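Local structure of ABC transporter sugar binding protein (Xanthomonas axonopodis pv. citri, 3UOR) at residues N232-Q235 and P240-S243; R332-I337 and P350-D355; D339-P342 and T346-L349; T388-V391 and G395-H398. The protein probably binds maltose or a related sugar in the periplasm and hands it to an ABC transporter for uptake. All blocks are in the same frame, centred on the assembly; numbering follows the deposited sequence.

Interaction 1. Residues N232-Q235 and P240-S243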
loop_
_atom_site.group_PDB
_atom_site.type_symbol
_atom_site.label_atom_id
_atom_site.label_comp_id
_atom_site.label_asym_id
_atom_site.label_seq_id
_atom_site.Cartn_x
_atom_site.Cartn_y
_atom_site.Cartn_z
ATOM N N ASN A 232 1.704 -3.036 -22.496
ATOM C CA ASN A 232 2.227 -2.184 -23.565
ATOM C C ASN A 232 3.591 -1.567 -23.237
ATOM O O ASN A 232 4.421 -1.416 -24.119
ATOM C CB ASN A 232 1.229 -1.079 -23.922
ATOM C CG ASN A 232 1.672 -0.272 -25.121
ATOM O OD1 ASN A 232 1.794 -0.795 -26.227
ATOM N ND2 ASN A 232 1.904 1.016 -24.913
ATOM N N MET A 233 3.817 -1.200 -21.976
ATOM C CA MET A 233 5.075 -0.556 -21.598
ATOM C C MET A 233 6.277 -1.480 -21.816
ATOM O O MET A 233 7.352 -1.026 -22.180
ATOM C CB MET A 233 5.052 -0.112 -20.126
ATOM C CG MET A 233 3.980 0.946 -19.804
ATOM S SD MET A 233 4.239 1.655 -18.154
ATOM C CE MET A 233 2.533 1.930 -17.705
ATOM N N TYR A 234 6.124 -2.767 -21.536
ATOM C CA TYR A 234 7.226 -3.684 -21.815
ATOM C C TYR A 234 7.384 -3.921 -23.307
ATOM O O TYR A 234 8.503 -3.972 -23.800
ATOM C CB TYR A 234 7.045 -5.024 -21.108
ATOM C CG TYR A 234 6.901 -4.893 -19.618
ATOM C CD1 TYR A 234 7.993 -5.028 -18.769
ATOM C CD2 TYR A 234 5.662 -4.612 -19.058
ATOM C CE1 TYR A 234 7.833 -4.906 -17.393
ATOM C CE2 TYR A 234 5.497 -4.489 -17.695
ATOM C CZ TYR A 234 6.576 -4.625 -16.873
ATOM O OH TYR A 234 6.369 -4.517 -15.520
ATOM N N GLN A 235 6.271 -4.058 -24.022
ATOM C CA GLN A 235 6.356 -4.390 -25.436
ATOM C C GLN A 235 6.888 -3.221 -26.257
ATOM O O GLN A 235 7.454 -3.442 -27.332
ATOM C CB GLN A 235 5.031 -4.924 -26.012
ATOM C CG GLN A 235 4.381 -6.103 -25.261
ATOM C CD GLN A 235 5.349 -7.213 -24.883
ATOM O OE1 GLN A 235 6.404 -7.373 -25.483
ATOM N NE2 GLN A 235 4.983 -7.988 -23.880
ATOM N N PRO A 240 11.888 -2.418 -18.930
ATOM C CA PRO A 240 12.649 -3.659 -19.144
ATOM C C PRO A 240 11.887 -4.869 -18.630
ATOM O O PRO A 240 11.143 -4.781 -17.641
ATOM C CB PRO A 240 13.911 -3.451 -18.296
ATOM C CG PRO A 240 13.466 -2.492 -17.191
ATOM C CD PRO A 240 12.496 -1.561 -17.891
ATOM N N LYS A 241 12.083 -6.002 -19.293
ATOM C CA LYS A 241 11.423 -7.236 -18.902
ATOM C C LYS A 241 12.257 -7.972 -17.861
ATOM O O LYS A 241 12.899 -8.977 -18.166
ATOM C CB LYS A 241 11.175 -8.113 -20.139
ATOM C CG LYS A 241 10.148 -7.518 -21.091
ATOM C CD LYS A 241 9.914 -8.414 -22.287
ATOM C CE LYS A 241 8.894 -7.789 -23.220
ATOM N NZ LYS A 241 8.679 -8.581 -24.477
ATOM N N VAL A 242 12.250 -7.466 -16.633
ATOM C CA VAL A 242 13.080 -8.039 -15.578
ATOM C C VAL A 242 12.322 -8.208 -14.276
ATOM O O VAL A 242 11.318 -7.520 -14.045
ATOM C CB VAL A 242 14.317 -7.171 -15.301
ATOM C CG1 VAL A 242 15.264 -7.189 -16.500
ATOM C CG2 VAL A 242 13.906 -5.755 -14.999
ATOM N N SER A 243 12.805 -9.133 -13.440
ATOM C CA SER A 243 12.370 -9.270 -12.047
ATOM C C SER A 243 13.329 -8.489 -11.168
ATOM O O SER A 243 14.403 -8.109 -11.628
ATOM C CB SER A 243 12.369 -10.736 -11.625
ATOM O OG SER A 243 11.359 -11.449 -12.322
#
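Gln-235 and Lys-241 meet because their chains take different shapes: that of Gln-235 bends at chi2 (-46°), folding its amide round to the loop, whereas that of Lys-241 runs extended beyond CG. The two chains cross at about a right angle, and Lys-241 NZ gives a 2.8 Å hydrogen bond to Gln-235 OE1, the donor lying 20° from the carbonyl plane. On its way the lysine uses its methylenes as an apolar surface, with CE 3.9 Å from CB of Tyr-234. The tyrosine is turned toward the loop and presents a ring edge, bringing CE1 to 3.3 Å from Pro-240 O, near the ring plane; its hydroxyl is held elsewhere, by Met-189 O. Lys-241 is the centre of an inverse gamma turn, closed by a weak bond from Val-242 N to Pro-240 O. The last turn of helix 221-235 is thereby fastened to the loop that follows it. A long, flexible lysine suits this surface edge, and its charge beside a helix C-terminus is probably favourable. With OE1 accepting from the lysine and NE2 donating to Asp-231 OD1 and Val-392 O, the amide of Gln-235 is probably held in one orientation through both its oxygen and its nitrogen.

Interaction 2. Residues R332-I337 and P350-D355; sequences RFHAII and PSLAND
His-334 of helix 327-337 and Leu-352 of the short helix 350-353 form a CH-pi contact that joins two helices of this alpha/beta periplasmic-binding protein. The tight part is the meeting of methyl and imidazole. Leu-352 CD2 sits over the middle of the His-334 ring, 3.6 Å from its centroid and only 9° off the normal. The histidine reaches this place with CG anti to its backbone N (chi1 176°), which sends the ring out from its helix toward the other one. Leu-352 suits the spot because it is branched: CD2 covers the ring and also touches Trp-347, while CD1 packs on Pro-341 and Thr-346. The helix backbones themselves stay well apart, with the CA atoms of His-334 and Leu-352 8.4 Å from each other, so the side chains make the join.

Toward the solvent the contact is looser and polar. Asp-355 lies at the ring edge, its carboxylate plane 69° from the imidazole, with OD2 3.9 Å from His-334 CE1; its other oxygen, OD1, is engaged by the backbone N of Leu-357. The nearby negative charge could modestly raise the proton affinity of the histidine. Ser-351, on the exposed side of its helix, is too short to reach the ring directly. A water spans the gap instead, lying in the ring plane, 2.9 Å from His-334 ND1 and 2.8 Å from Ser-351 OG.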
loop_
_atom_site.group_PDB
_atom_site.type_symbol
_atom_site.label_atom_id
_atom_site.label_comp_id
_atom_site.label_asym_id
_atom_site.label_seq_id
_atom_site.Cartn_x
_atom_site.Cartn_y
_atom_site.Cartn_z
ATOM N N ARG A 332 6.210 12.547 13.741
ATOM C CA ARG A 332 7.463 12.054 14.297
ATOM C C ARG A 332 7.772 10.702 13.662
ATOM O O ARG A 332 8.905 10.420 13.253
ATOM C CB ARG A 332 7.302 11.910 15.808
ATOM C CG ARG A 332 8.520 12.188 16.647
ATOM C CD ARG A 332 8.148 12.187 18.142
ATOM N NE ARG A 332 7.678 13.499 18.608
ATOM C CZ ARG A 332 6.627 13.705 19.411
ATOM N NH1 ARG A 332 5.888 12.683 19.860
ATOM N NH2 ARG A 332 6.311 14.949 19.764
ATOM N N PHE A 333 6.740 9.867 13.575
ATOM C CA PHE A 333 6.850 8.546 12.977
ATOM C C PHE A 333 7.309 8.648 11.538
ATOM O O PHE A 333 8.203 7.913 11.103
ATOM C CB PHE A 333 5.490 7.855 13.039
ATOM C CG PHE A 333 5.536 6.369 12.806
ATOM C CD1 PHE A 333 6.249 5.541 13.656
ATOM C CD2 PHE A 333 4.803 5.799 11.780
ATOM C CE1 PHE A 333 6.266 4.171 13.464
ATOM C CE2 PHE A 333 4.821 4.434 11.572
ATOM C CZ PHE A 333 5.554 3.616 12.420
ATOM N N HIS A 334 6.702 9.568 10.792
ATOM C CA HIS A 334 7.110 9.794 9.401
ATOM C C HIS A 334 8.566 10.255 9.327
ATOM O O HIS A 334 9.337 9.807 8.467
ATOM C CB HIS A 334 6.210 10.837 8.745
ATOM C CG HIS A 334 6.618 11.193 7.349
ATOM N ND1 HIS A 334 7.421 12.275 7.059
ATOM C CD2 HIS A 334 6.340 10.602 6.161
ATOM C CE1 HIS A 334 7.611 12.348 5.752
ATOM N NE2 HIS A 334 6.966 11.342 5.183
ATOM N N ALA A 335 8.935 11.157 10.233
ATOM C CA ALA A 335 10.275 11.734 10.238
ATOM C C ALA A 335 11.317 10.646 10.392
ATOM O O ALA A 335 12.355 10.682 9.739
ATOM C CB ALA A 335 10.420 12.755 11.350
ATOM N N ILE A 336 11.031 9.665 11.244
ATOM C CA ILE A 336 12.031 8.652 11.558
ATOM C C ILE A 336 12.096 7.554 10.513
ATOM O O ILE A 336 13.175 7.198 10.061
ATOM C CB ILE A 336 11.808 8.048 12.952
ATOM C CG1 ILE A 336 11.839 9.151 14.006
ATOM C CG2 ILE A 336 12.853 6.999 13.250
ATOM C CD1 ILE A 336 11.303 8.725 15.342
ATOM N N ILE A 337 10.939 7.036 10.106
ATOM C CA ILE A 337 10.908 5.850 9.258
ATOM C C ILE A 337 10.271 6.063 7.871
ATOM O O ILE A 337 10.357 5.194 7.002
ATOM C CB ILE A 337 10.250 4.673 10.020
ATOM C CG1 ILE A 337 10.496 3.346 9.314
ATOM C CG2 ILE A 337 8.773 4.897 10.189
ATOM C CD1 ILE A 337 9.942 2.155 10.083
ATOM N N PRO A 350 4.006 21.560 9.431
ATOM C CA PRO A 350 5.102 22.041 8.580
ATOM C C PRO A 350 6.137 20.958 8.226
ATOM O O PRO A 350 6.635 20.930 7.105
ATOM C CB PRO A 350 5.721 23.163 9.421
ATOM C CG PRO A 350 4.564 23.675 10.258
ATOM C CD PRO A 350 3.762 22.440 10.587
ATOM N N SER A 351 6.447 20.090 9.179
ATOM C CA SER A 351 7.288 18.923 8.955
ATOM C C SER A 351 6.964 18.203 7.614
ATOM O O SER A 351 7.859 17.850 6.844
ATOM C CB SER A 351 7.086 17.976 10.155
ATOM O OG SER A 351 7.833 16.771 10.057
ATOM N N LEU A 352 5.680 17.997 7.344
ATOM C CA LEU A 352 5.234 17.303 6.139
ATOM C C LEU A 352 4.900 18.247 4.989
ATOM O O LEU A 352 5.250 17.995 3.843
ATOM C CB LEU A 352 4.024 16.420 6.462
ATOM C CG LEU A 352 4.420 15.039 6.984
ATOM C CD1 LEU A 352 3.551 14.582 8.103
ATOM C CD2 LEU A 352 4.422 14.021 5.848
ATOM N N ALA A 353 4.229 19.344 5.306
ATOM C CA ALA A 353 3.727 20.258 4.288
ATOM C C ALA A 353 4.827 20.942 3.482
ATOM O O ALA A 353 4.590 21.371 2.347
ATOM C CB ALA A 353 2.829 21.300 4.939
ATOM N N ASN A 354 6.012 21.068 4.081
ATOM C CA ASN A 354 7.169 21.652 3.412
ATOM C C ASN A 354 8.171 20.613 2.876
ATOM O O ASN A 354 9.302 20.955 2.524
ATOM C CB ASN A 354 7.897 22.591 4.378
ATOM C CG ASN A 354 7.017 23.728 4.846
ATOM O OD1 ASN A 354 6.242 24.299 4.066
ATOM N ND2 ASN A 354 7.129 24.067 6.131
ATOM N N ASP A 355 7.770 19.344 2.850
ATOM C CA ASP A 355 8.653 18.283 2.378
ATOM C C ASP A 355 8.316 18.067 0.915
ATOM O O ASP A 355 7.277 17.503 0.584
ATOM C CB ASP A 355 8.421 17.004 3.198
ATOM C CG ASP A 355 9.385 15.873 2.834
ATOM O OD1 ASP A 355 9.930 15.875 1.708
ATOM O OD2 ASP A 355 9.591 14.972 3.677
HETATM O O HOH W 1 8.438 14.383 8.799
#

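Interaction 3. Residues D339-P342 and T346-L349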
loop_
_atom_site.group_PDB
_atom_site.type_symbol
_atom_site.label_atom_id
_atom_site.label_comp_id
_atom_site.label_asym_id
_atom_site.label_seq_id
_atom_site.Cartn_x
_atom_site.Cartn_y
_atom_site.Cartn_z
ATOM N N ASP A 339 7.064 6.418 7.017
ATOM C CA ASP A 339 5.701 5.904 6.844
ATOM C C ASP A 339 4.698 7.034 6.750
ATOM O O ASP A 339 4.771 8.003 7.499
ATOM C CB ASP A 339 5.321 4.938 7.968
ATOM C CG ASP A 339 6.087 3.627 7.885
ATOM O OD1 ASP A 339 6.636 3.353 6.812
ATOM O OD2 ASP A 339 6.157 2.881 8.879
ATOM N N LEU A 340 3.770 6.917 5.813
ATOM C CA LEU A 340 2.903 8.048 5.497
ATOM C C LEU A 340 1.762 8.178 6.495
ATOM O O LEU A 340 1.072 7.213 6.800
ATOM C CB LEU A 340 2.319 7.919 4.090
ATOM C CG LEU A 340 3.264 7.676 2.905
ATOM C CD1 LEU A 340 2.391 7.446 1.671
ATOM C CD2 LEU A 340 4.186 8.880 2.718
ATOM N N PRO A 341 1.551 9.388 6.998
ATOM C CA PRO A 341 0.402 9.593 7.884
ATOM C C PRO A 341 -0.885 9.316 7.136
ATOM O O PRO A 341 -0.981 9.622 5.946
ATOM C CB PRO A 341 0.502 11.073 8.231
ATOM C CG PRO A 341 1.992 11.364 8.188
ATOM C CD PRO A 341 2.454 10.546 6.971
ATOM N N PRO A 342 -1.883 8.765 7.830
ATOM C CA PRO A 342 -3.160 8.433 7.186
ATOM C C PRO A 342 -4.198 9.529 7.326
ATOM O O PRO A 342 -5.334 9.281 6.930
ATOM C CB PRO A 342 -3.630 7.209 7.971
ATOM C CG PRO A 342 -3.088 7.420 9.329
ATOM C CD PRO A 342 -1.761 8.156 9.162
ATOM N N THR A 346 -2.217 15.669 9.912
ATOM C CA THR A 346 -0.789 15.422 10.068
ATOM C C THR A 346 -0.052 15.998 8.873
ATOM O O THR A 346 1.057 16.494 9.006
ATOM C CB THR A 346 -0.468 13.949 10.162
ATOM O OG1 THR A 346 -1.272 13.372 11.186
ATOM C CG2 THR A 346 0.996 13.755 10.528
ATOM N N TRP A 347 -0.694 15.936 7.707
ATOM C CA TRP A 347 -0.100 16.432 6.470
ATOM C C TRP A 347 -0.009 17.951 6.445
ATOM O O TRP A 347 0.749 18.503 5.654
ATOM C CB TRP A 347 -0.866 15.910 5.246
ATOM C CG TRP A 347 -0.414 14.497 4.881
ATOM C CD1 TRP A 347 -0.942 13.330 5.333
ATOM C CD2 TRP A 347 0.696 14.138 4.044
ATOM N NE1 TRP A 347 -0.252 12.260 4.812
ATOM C CE2 TRP A 347 0.769 12.733 4.026
ATOM C CE3 TRP A 347 1.630 14.871 3.302
ATOM C CZ2 TRP A 347 1.726 12.044 3.284
ATOM C CZ3 TRP A 347 2.586 14.187 2.571
ATOM C CH2 TRP A 347 2.623 12.781 2.565
ATOM N N LYS A 348 -0.771 18.620 7.315
ATOM C CA LYS A 348 -0.736 20.085 7.370
ATOM C C LYS A 348 0.408 20.601 8.240
ATOM O O LYS A 348 0.779 21.760 8.150
ATOM C CB LYS A 348 -2.073 20.662 7.848
ATOM C CG LYS A 348 -3.229 20.467 6.859
ATOM C CD LYS A 348 -4.557 20.820 7.506
ATOM C CE LYS A 348 -5.709 20.009 6.907
ATOM N NZ LYS A 348 -6.651 19.486 7.965
ATOM N N LEU A 349 0.954 19.740 9.097
ATOM C CA LEU A 349 2.099 20.119 9.929
ATOM C C LEU A 349 3.296 20.490 9.058
ATOM O O LEU A 349 3.575 19.836 8.050
ATOM C CB LEU A 349 2.456 18.995 10.910
ATOM C CG LEU A 349 1.358 18.700 11.932
ATOM C CD1 LEU A 349 1.701 17.489 12.760
ATOM C CD2 LEU A 349 1.140 19.939 12.852
#
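The indole of Trp-347 turns its edge to Pro-341 O, while the proline ring carbons lie to one side of its plane, Pro-341 CB being 3.9 Å from Trp-347 CD1; the two side chains cross at about a right angle. NE1 makes a 3.0 Å hydrogen bond to Pro-341 O (N-H...O angle 160°). The oxygen lies close to the indole plane, but the donor stands 38° out of the carbonyl plane, off any lone pair. Along the same edge, Leu-340 CD2 touches Trp-347 CZ2 at 4.0 Å. Tryptophan fits because one flat group supplies both the polar bond and apolar surface for Leu-340 CD2 and the proline carbons.

Thr-346 meets the proline ring from another direction, again roughly at right angles. Its methyl, CG2, stands anti to the backbone N and presses on Pro-341 CG at 3.5 Å, tighter than ordinary carbon contact, while OG1 is bonded to Gln-330 OE1. A rigid proline gives both neighbours a compact, fixed surface. Leu-340 and Pro-341 have extended, polyproline-like backbones, and Leu-340 is bonded through its main chain to Val-142 of strand 134-150. This is a proline-rich link between helices 327-337 and 344-348, running beside the sheet of an alpha/beta solute-binding fold.

Interaction 4. Residues T388-V391 and G395-H398; sequences TERV and GQSH
Arg-390 and Gln-396 make the principal polar contact across the turn that ends helix 377-394. NE of the arginine donates to Gln-396 OE1 over 2.9 Å, with an N-H...O angle of 163°; the acceptor lies at the guanidinium edge and the donor in the amide's carbonyl plane. The two flat groups are nearly coplanar, 23° apart. Bends at chi2 and chi3 of Arg-390 bring its NE round to the amide, whereas the glutamine reaches out with CG anti to its backbone N and an extended chain.

Among the backbone contacts, Gly-395 N makes a weak bond, 3.1 Å long, to Val-391 O. Gly-395 is the first residue to leave the helix and has a positive phi (69°), a conformation glycine adopts with little strain. The extended Gln-396 and Ser-397 then lead into helix 398-412, where Ser-397 is the N-cap and its OG accepts from Ala-400 N.

The van der Waals contacts centre on the methyls of buried Val-391, whose branches point two ways. CG1 meets His-398 NE2 at 3.6 Å, the side chains crossing at about a right angle, and CG2 rests 3.8 Å from Gln-396 O. The histidine's polar end is held by Asp-231 OD2 of helix 221-235.

Glu-404 ties the polar groups together: one carboxylate oxygen forms a salt bridge with Arg-390 NH2 and the other accepts from Gln-396 NE2. The arginine charge is thus probably balanced, and the amide, bonded through both its oxygen and its nitrogen, is probably kept from flipping.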
loop_
_atom_site.group_PDB
_atom_site.type_symbol
_atom_site.label_atom_id
_atom_site.label_comp_id
_atom_site.label_asym_id
_atom_site.label_seq_id
_atom_site.Cartn_x
_atom_site.Cartn_y
_atom_site.Cartn_z
ATOM N N THR A 388 0.208 -12.141 -15.415
ATOM C CA THR A 388 0.668 -10.966 -16.155
ATOM C C THR A 388 2.127 -11.114 -16.592
ATOM O O THR A 388 2.506 -10.665 -17.667
ATOM C CB THR A 388 0.470 -9.649 -15.362
ATOM O OG1 THR A 388 1.231 -9.708 -14.149
ATOM C CG2 THR A 388 -0.992 -9.467 -15.018
ATOM N N GLU A 389 2.949 -11.745 -15.763
ATOM C CA GLU A 389 4.329 -11.966 -16.155
ATOM C C GLU A 389 4.377 -12.892 -17.376
ATOM O O GLU A 389 5.261 -12.778 -18.224
ATOM C CB GLU A 389 5.118 -12.555 -15.005
ATOM C CG GLU A 389 6.564 -12.832 -15.325
ATOM C CD GLU A 389 7.302 -13.391 -14.131
ATOM O OE1 GLU A 389 6.644 -14.011 -13.263
ATOM O OE2 GLU A 389 8.530 -13.218 -14.054
ATOM N N ARG A 390 3.405 -13.787 -17.482
ATOM C CA ARG A 390 3.349 -14.689 -18.630
ATOM C C ARG A 390 2.939 -13.920 -19.878
ATOM O O ARG A 390 3.454 -14.162 -20.967
ATOM C CB ARG A 390 2.356 -15.817 -18.378
ATOM C CG ARG A 390 2.754 -17.133 -18.995
ATOM C CD ARG A 390 2.277 -18.264 -18.100
ATOM N NE ARG A 390 0.835 -18.175 -17.903
ATOM C CZ ARG A 390 0.206 -18.461 -16.769
ATOM N NH1 ARG A 390 0.892 -18.862 -15.702
ATOM N NH2 ARG A 390 -1.115 -18.344 -16.706
ATOM N N VAL A 391 1.991 -13.007 -19.712
ATOM C CA VAL A 391 1.592 -12.121 -20.784
ATOM C C VAL A 391 2.788 -11.306 -21.263
ATOM O O VAL A 391 3.049 -11.234 -22.469
ATOM C CB VAL A 391 0.475 -11.181 -20.333
ATOM C CG1 VAL A 391 0.347 -9.986 -21.289
ATOM C CG2 VAL A 391 -0.821 -11.951 -20.220
ATOM N N GLY A 395 4.196 -13.646 -24.086
ATOM C CA GLY A 395 3.275 -13.203 -25.114
ATOM C C GLY A 395 1.925 -13.905 -25.068
ATOM O O GLY A 395 1.164 -13.824 -26.030
ATOM N N GLN A 396 1.604 -14.579 -23.958
ATOM C CA GLN A 396 0.242 -15.084 -23.780
ATOM C C GLN A 396 -0.752 -13.978 -24.161
ATOM O O GLN A 396 -0.511 -12.819 -23.882
ATOM C CB GLN A 396 0.011 -15.563 -22.339
ATOM C CG GLN A 396 -1.443 -15.883 -22.035
ATOM C CD GLN A 396 -1.631 -16.637 -20.728
ATOM O OE1 GLN A 396 -0.698 -16.784 -19.951
ATOM N NE2 GLN A 396 -2.842 -17.126 -20.492
ATOM N N SER A 397 -1.865 -14.333 -24.793
ATOM C CA SER A 397 -2.851 -13.328 -25.205
ATOM C C SER A 397 -3.635 -12.777 -24.019
ATOM O O SER A 397 -3.771 -13.435 -22.984
ATOM C CB SER A 397 -3.840 -13.929 -26.200
ATOM O OG SER A 397 -4.738 -14.782 -25.522
ATOM N N HIS A 398 -4.188 -11.580 -24.185
ATOM C CA HIS A 398 -4.884 -10.925 -23.095
ATOM C C HIS A 398 -6.203 -11.629 -22.860
ATOM O O HIS A 398 -6.614 -11.802 -21.710
ATOM C CB HIS A 398 -5.070 -9.425 -23.380
ATOM C CG HIS A 398 -3.778 -8.663 -23.416
ATOM N ND1 HIS A 398 -3.722 -7.288 -23.426
ATOM C CD2 HIS A 398 -2.494 -9.091 -23.426
ATOM C CE1 HIS A 398 -2.456 -6.898 -23.458
ATOM N NE2 HIS A 398 -1.692 -7.975 -23.455
#

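The four contacts form two pairs, well separated in the molecule. Interactions 1 and 4 have centres 11 Å apart and touch, Ser-243 OG lying 3.8 Å from Glu-389 OE2; Asp-231 also links them, bonding to both Gln-235 and His-398. Interactions 2 and 3 are closer still, with centres 7 Å apart. Interaction 3 is nested along the chain within the loop closed by interaction 2, and Pro-341 packs against both His-334 and Leu-352. Between the pairs the centres are 34 to 41 Å apart, and their nearest atoms are at least about 20 Å apart. None of the four contains a bound sugar; all join neighbouring elements of the fold.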